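Local coordinates for molinate hydrolase (Gulosibacter molinativorax, PDB 4UB9), which hydrolyses the thiocarbamate herbicide molinate as a zinc-binding member of the amidohydrolase family, at residues A[290-304]-A[315-329]. Residues are numbered along the deposited sequence; the frame is centred on the assembly and turned at random.
Sequences NTAIERDADLMIHAT and TIEKLLEKQLWSEVQ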
loop_
_atom_site.group_PDB
_atom_site.type_symbol
_atom_site.label_atom_id
_atom_site.label_comp_id
_atom_site.label_asym_id
_atom_site.label_seq_id
_atom_site.Cartn_x
_atom_site.Cartn_y
_atom_site.Cartn_z
ATOM N N ASN A 290 27.800 11.487 -18.540
ATOM C CA ASN A 290 28.660 12.547 -19.036
ATOM C C ASN A 290 29.371 13.244 -17.890
ATOM O O ASN A 290 30.550 13.525 -17.952
ATOM C CB ASN A 290 27.875 13.577 -19.838
ATOM C CG ASN A 290 28.777 14.670 -20.386
ATOM O OD1 ASN A 290 29.596 14.438 -21.271
ATOM N ND2 ASN A 290 28.626 15.881 -19.852
ATOM N N THR A 291 28.621 13.515 -16.836
ATOM C CA THR A 291 29.179 14.215 -15.658
ATOM C C THR A 291 30.284 13.408 -15.025
ATOM O O THR A 291 31.303 13.941 -14.591
ATOM C CB THR A 291 28.062 14.528 -14.656
ATOM O OG1 THR A 291 27.185 15.514 -15.228
ATOM C CG2 THR A 291 28.592 15.035 -13.363
ATOM N N ALA A 292 30.084 12.098 -14.978
ATOM C CA ALA A 292 31.095 11.221 -14.399
ATOM C C ALA A 292 32.394 11.229 -15.239
ATOM O O ALA A 292 33.520 11.215 -14.721
ATOM C CB ALA A 292 30.565 9.822 -14.280
ATOM N N ILE A 293 32.205 11.199 -16.523
ATOM C CA ILE A 293 33.317 11.226 -17.466
ATOM C C ILE A 293 34.122 12.521 -17.312
ATOM O O ILE A 293 35.342 12.516 -17.248
ATOM C CB ILE A 293 32.781 11.134 -18.902
ATOM C CG1 ILE A 293 32.335 9.701 -19.196
ATOM C CG2 ILE A 293 33.863 11.512 -19.903
ATOM C CD1 ILE A 293 31.496 9.570 -20.444
ATOM N N GLU A 294 33.398 13.629 -17.194
ATOM C CA GLU A 294 34.024 14.925 -17.044
ATOM C C GLU A 294 34.773 15.095 -15.724
ATOM O O GLU A 294 35.553 15.996 -15.591
ATOM C CB GLU A 294 32.991 16.051 -17.221
ATOM C CG GLU A 294 32.619 16.290 -18.690
ATOM C CD GLU A 294 33.829 16.590 -19.590
ATOM O OE1 GLU A 294 34.671 17.415 -19.185
ATOM O OE2 GLU A 294 33.934 16.023 -20.700
ATOM N N ARG A 295 34.531 14.219 -14.759
ATOM C CA ARG A 295 35.315 14.176 -13.514
ATOM C C ARG A 295 36.433 13.138 -13.568
ATOM O O ARG A 295 37.057 12.849 -12.561
ATOM C CB ARG A 295 34.413 13.848 -12.326
ATOM C CG ARG A 295 33.244 14.796 -12.081
ATOM C CD ARG A 295 33.749 16.168 -11.893
ATOM N NE ARG A 295 32.780 17.123 -11.355
ATOM C CZ ARG A 295 31.775 17.642 -12.044
ATOM N NH1 ARG A 295 31.493 17.214 -13.284
ATOM N NH2 ARG A 295 31.050 18.598 -11.477
ATOM N N ASP A 296 36.666 12.556 -14.743
ATOM C CA ASP A 296 37.703 11.528 -14.899
ATOM C C ASP A 296 37.593 10.428 -13.832
ATOM O O ASP A 296 38.556 10.044 -13.199
ATOM C CB ASP A 296 39.109 12.157 -14.869
ATOM C CG ASP A 296 39.334 13.148 -16.018
ATOM O OD1 ASP A 296 39.145 12.790 -17.205
ATOM O OD2 ASP A 296 39.731 14.280 -15.728
ATOM N N ALA A 297 36.394 9.917 -13.665
ATOM C CA ALA A 297 36.148 8.821 -12.721
ATOM C C ALA A 297 37.052 7.642 -13.031
ATOM O O ALA A 297 37.265 7.299 -14.181
ATOM C CB ALA A 297 34.717 8.384 -12.802
ATOM N N ASP A 298 37.592 7.045 -11.996
ATOM C CA ASP A 298 38.424 5.843 -12.141
ATOM C C ASP A 298 37.604 4.645 -12.608
ATOM O O ASP A 298 38.088 3.795 -13.330
ATOM C CB ASP A 298 39.105 5.505 -10.811
ATOM C CG ASP A 298 40.137 6.552 -10.422
ATOM O OD1 ASP A 298 41.243 6.457 -10.945
ATOM O OD2 ASP A 298 39.827 7.492 -9.669
ATOM N N LEU A 299 36.376 4.561 -12.129
ATOM C CA LEU A 299 35.492 3.512 -12.557
ATOM C C LEU A 299 34.051 3.973 -12.467
ATOM O O LEU A 299 33.587 4.409 -11.429
ATOM C CB LEU A 299 35.720 2.234 -11.744
ATOM C CG LEU A 299 34.848 1.047 -12.188
ATOM C CD1 LEU A 299 35.169 0.622 -13.610
ATOM C CD2 LEU A 299 35.049 -0.115 -11.241
ATOM N N MET A 300 33.338 3.782 -13.561
ATOM C CA MET A 300 31.939 4.148 -13.658
ATOM C C MET A 300 31.023 2.908 -13.603
ATOM O O MET A 300 30.931 2.125 -14.551
ATOM C CB MET A 300 31.736 4.948 -14.941
ATOM C CG MET A 300 32.477 6.272 -14.849
ATOM S SD MET A 300 32.430 7.237 -16.352
ATOM C CE MET A 300 33.456 6.189 -17.381
ATOM N N ILE A 301 30.315 2.769 -12.492
ATOM C CA ILE A 301 29.445 1.621 -12.261
ATOM C C ILE A 301 28.158 1.717 -13.091
ATOM O O ILE A 301 27.545 2.780 -13.221
ATOM C CB ILE A 301 29.121 1.446 -10.793
ATOM C CG1 ILE A 301 30.396 1.403 -9.963
ATOM C CG2 ILE A 301 28.317 0.184 -10.545
ATOM C CD1 ILE A 301 31.322 0.240 -10.252
ATOM N N HIS A 302 27.806 0.592 -13.681
ATOM C CA HIS A 302 26.662 0.435 -14.624
ATOM C C HIS A 302 26.502 1.608 -15.562
ATOM O O HIS A 302 25.480 2.259 -15.634
ATOM C CB HIS A 302 25.350 -0.049 -13.987
ATOM C CG HIS A 302 24.924 0.702 -12.778
ATOM N ND1 HIS A 302 24.544 2.026 -12.812
ATOM C CD2 HIS A 302 24.713 0.283 -11.507
ATOM C CE1 HIS A 302 24.187 2.409 -11.598
ATOM N NE2 HIS A 302 24.276 1.372 -10.787
ATOM N N ALA A 303 27.584 1.840 -16.284
ATOM C CA ALA A 303 27.715 3.005 -17.123
ATOM C C ALA A 303 26.649 3.030 -18.182
ATOM O O ALA A 303 26.237 4.080 -18.642
ATOM C CB ALA A 303 29.084 3.004 -17.763
ATOM N N THR A 304 26.245 1.852 -18.617
ATOM C CA THR A 304 25.275 1.738 -19.717
ATOM C C THR A 304 23.827 1.817 -19.271
ATOM O O THR A 304 22.916 1.719 -20.097
ATOM C CB THR A 304 25.460 0.401 -20.479
ATOM O OG1 THR A 304 25.562 -0.665 -19.526
ATOM C CG2 THR A 304 26.703 0.472 -21.301
ATOM N N THR A 315 29.683 10.736 -26.530
ATOM C CA THR A 315 30.013 10.212 -25.224
ATOM C C THR A 315 30.925 9.001 -25.369
ATOM O O THR A 315 31.878 8.842 -24.600
ATOM C CB THR A 315 28.775 9.797 -24.430
ATOM O OG1 THR A 315 27.894 10.900 -24.295
ATOM C CG2 THR A 315 29.141 9.300 -23.040
ATOM N N ILE A 316 30.642 8.142 -26.332
ATOM C CA ILE A 316 31.526 7.003 -26.558
ATOM C C ILE A 316 32.895 7.506 -26.931
ATOM O O ILE A 316 33.926 6.981 -26.457
ATOM C CB ILE A 316 30.976 6.078 -27.633
ATOM C CG1 ILE A 316 29.806 5.265 -27.059
ATOM C CG2 ILE A 316 32.051 5.140 -28.122
ATOM C CD1 ILE A 316 29.046 4.458 -28.086
ATOM N N GLU A 317 32.937 8.534 -27.773
ATOM C CA GLU A 317 34.236 9.115 -28.202
ATOM C C GLU A 317 35.042 9.714 -27.058
ATOM O O GLU A 317 36.254 9.550 -26.975
ATOM C CB GLU A 317 34.028 10.146 -29.307
ATOM C CG GLU A 317 33.832 9.491 -30.671
ATOM C CD GLU A 317 33.000 10.387 -31.594
ATOM O OE1 GLU A 317 32.344 9.850 -32.503
ATOM O OE2 GLU A 317 32.988 11.634 -31.401
ATOM N N LYS A 318 34.356 10.319 -26.111
ATOM C CA LYS A 318 35.041 10.755 -24.879
ATOM C C LYS A 318 35.662 9.597 -24.093
ATOM O O LYS A 318 36.731 9.734 -23.503
ATOM C CB LYS A 318 34.099 11.470 -23.943
ATOM C CG LYS A 318 33.614 12.806 -24.431
ATOM C CD LYS A 318 33.003 13.600 -23.288
ATOM C CE LYS A 318 32.188 14.783 -23.782
ATOM N NZ LYS A 318 31.859 15.670 -22.624
ATOM N N LEU A 319 34.962 8.474 -24.049
ATOM C CA LEU A 319 35.460 7.328 -23.304
ATOM C C LEU A 319 36.743 6.815 -23.958
ATOM O O LEU A 319 37.715 6.435 -23.278
ATOM C CB LEU A 319 34.423 6.196 -23.261
ATOM C CG LEU A 319 33.221 6.416 -22.339
ATOM C CD1 LEU A 319 32.148 5.366 -22.565
ATOM C CD2 LEU A 319 33.635 6.395 -20.880
ATOM N N LEU A 320 36.718 6.773 -25.272
ATOM C CA LEU A 320 37.876 6.319 -26.056
ATOM C C LEU A 320 39.036 7.290 -25.901
ATOM O O LEU A 320 40.145 6.912 -25.573
ATOM C CB LEU A 320 37.509 6.210 -27.524
ATOM C CG LEU A 320 36.558 5.034 -27.807
ATOM C CD1 LEU A 320 36.037 5.115 -29.229
ATOM C CD2 LEU A 320 37.195 3.669 -27.543
ATOM N N GLU A 321 38.740 8.562 -26.063
ATOM C CA GLU A 321 39.759 9.580 -26.015
ATOM C C GLU A 321 40.396 9.622 -24.611
ATOM O O GLU A 321 41.587 9.659 -24.489
ATOM C CB GLU A 321 39.134 10.929 -26.445
ATOM C CG GLU A 321 40.124 12.049 -26.730
ATOM C CD GLU A 321 40.441 12.904 -25.506
ATOM O OE1 GLU A 321 39.532 13.151 -24.665
ATOM O OE2 GLU A 321 41.615 13.337 -25.378
ATOM N N LYS A 322 39.587 9.626 -23.557
ATOM C CA LYS A 322 40.100 9.711 -22.159
ATOM C C LYS A 322 40.554 8.382 -21.621
ATOM O O LYS A 322 41.270 8.317 -20.657
ATOM C CB LYS A 322 39.069 10.314 -21.217
ATOM C CG LYS A 322 38.906 11.820 -21.383
ATOM C CD LYS A 322 37.520 12.326 -21.015
ATOM C CE LYS A 322 37.484 13.849 -20.824
ATOM N NZ LYS A 322 37.761 14.149 -19.379
ATOM N N GLN A 323 40.113 7.304 -22.258
ATOM C CA GLN A 323 40.468 5.925 -21.820
ATOM C C GLN A 323 40.020 5.644 -20.387
ATOM O O GLN A 323 40.787 5.245 -19.557
ATOM C CB GLN A 323 41.977 5.658 -21.985
ATOM C CG GLN A 323 42.377 5.474 -23.445
ATOM C CD GLN A 323 41.800 4.174 -24.032
ATOM O OE1 GLN A 323 40.900 4.192 -24.887
ATOM N NE2 GLN A 323 42.323 3.039 -23.570
ATOM N N LEU A 324 38.777 5.932 -20.119
ATOM C CA LEU A 324 38.230 5.692 -18.825
ATOM C C LEU A 324 37.582 4.306 -18.789
ATOM O O LEU A 324 37.023 3.850 -19.766
ATOM C CB LEU A 324 37.186 6.774 -18.454
ATOM C CG LEU A 324 37.682 8.214 -18.345
ATOM C CD1 LEU A 324 36.519 9.165 -18.138
ATOM C CD2 LEU A 324 38.681 8.377 -17.204
ATOM N N TRP A 325 37.601 3.703 -17.601
ATOM C CA TRP A 325 36.986 2.417 -17.377
ATOM C C TRP A 325 35.498 2.509 -17.075
ATOM O O TRP A 325 35.067 3.185 -16.138
ATOM C CB TRP A 325 37.675 1.704 -16.246
ATOM C CG TRP A 325 39.064 1.383 -16.504
ATOM C CD1 TRP A 325 40.133 1.992 -15.958
ATOM C CD2 TRP A 325 39.568 0.338 -17.324
ATOM N NE1 TRP A 325 41.291 1.389 -16.390
ATOM C CE2 TRP A 325 40.970 0.380 -17.242
ATOM C CE3 TRP A 325 38.980 -0.629 -18.127
ATOM C CZ2 TRP A 325 41.796 -0.490 -17.941
ATOM C CZ3 TRP A 325 39.809 -1.517 -18.845
ATOM C CH2 TRP A 325 41.197 -1.431 -18.738
ATOM N N SER A 326 34.724 1.774 -17.851
ATOM C CA SER A 326 33.288 1.563 -17.580
ATOM C C SER A 326 33.004 0.162 -17.084
ATOM O O SER A 326 33.422 -0.808 -17.744
ATOM C CB SER A 326 32.521 1.727 -18.876
ATOM O OG SER A 326 32.635 3.027 -19.359
ATOM N N GLU A 327 32.317 -0.003 -15.953
ATOM C CA GLU A 327 31.733 -1.305 -15.676
ATOM C C GLU A 327 30.334 -1.312 -16.189
ATOM O O GLU A 327 29.656 -0.300 -16.194
ATOM C CB GLU A 327 31.904 -1.899 -14.249
ATOM C CG GLU A 327 30.893 -1.609 -13.200
ATOM C CD GLU A 327 29.702 -2.553 -13.093
ATOM O OE1 GLU A 327 29.692 -3.476 -12.249
ATOM O OE2 GLU A 327 28.727 -2.272 -13.785
ATOM N N VAL A 328 29.928 -2.472 -16.661
ATOM C CA VAL A 328 28.586 -2.663 -17.216
ATOM C C VAL A 328 28.047 -3.953 -16.683
ATOM O O VAL A 328 28.808 -4.800 -16.210
ATOM C CB VAL A 328 28.557 -2.708 -18.730
ATOM C CG1 VAL A 328 29.160 -1.437 -19.294
ATOM C CG2 VAL A 328 29.321 -3.903 -19.227
ATOM N N GLN A 329 26.723 -4.019 -16.637
ATOM C CA GLN A 329 26.012 -5.136 -15.958
ATOM C C GLN A 329 24.952 -5.640 -16.897
ATOM O O GLN A 329 23.857 -5.090 -16.958
ATOM C CB GLN A 329 25.393 -4.718 -14.640
ATOM C CG GLN A 329 26.479 -4.442 -13.619
ATOM C CD GLN A 329 25.977 -3.859 -12.321
ATOM O OE1 GLN A 329 24.805 -3.978 -11.978
ATOM N NE2 GLN A 329 26.870 -3.259 -11.590
HETATM O O HOH W 1 38.661 5.315 -15.403
HETATM O O HOH W 2 25.522 -1.445 -17.042
#
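Met300 and Glu327 join two neighbouring parallel strands of the amidohydrolase TIM barrel, and the helices that precede these strands, 286-294 and 313-322, pack together on the outside in the repeating beta-alpha manner of that fold. The contact illustrates how such a unit pairs off its donors and acceptors. Met300 is gripped through both backbone polar atoms: its N donates to Trp325 O at 3.2 Å, and its O accepts from Glu327 N. Further along, Ala303 N meets Glu327 O at 3.0 Å, the N-H pointing almost straight at the oxygen (173°). A water bridges the two segments just ahead of the Met300-Ser326 bridge, giving hydrogens to Ala297 O and, weakly, Asp298 O while accepting from Trp325 N; another connects Thr304 OG1, which also bonds Asp358, with Gln329 N.

Between the helices, the side chain of Ile293 is a knob in the hole formed by Thr315, Lys318, Leu319 and Lys322. Met300, its chain bent at chi3 (-69°), lays CE against Leu319 CD2 at 3.5 Å, continuing this apolar layer inward. On the partly exposed side of the helix pair, Lys318, extended beyond CG, places NZ 2.9 Å from Asn290 OD1, in the carbonyl plane on a lone pair, and makes a salt bridge with Glu294 OE2 from above the carboxylate plane. Replacing it with a methionine would probably leave the Glu294 carboxylate without its salt-bridge mate and Asn290 OD1 without this donor. Lys322 NZ makes a separate salt bridge to Asp296 OD1.

Near the zinc, which His302 binds through NE2 together with His282, the buried Glu327 carboxylate is also satisfied: Gln329 NE2 donates to OE1 at 2.9 Å and weakly to OE2, while His302 N reaches OE2 at 3.0 Å from above the carboxylate plane.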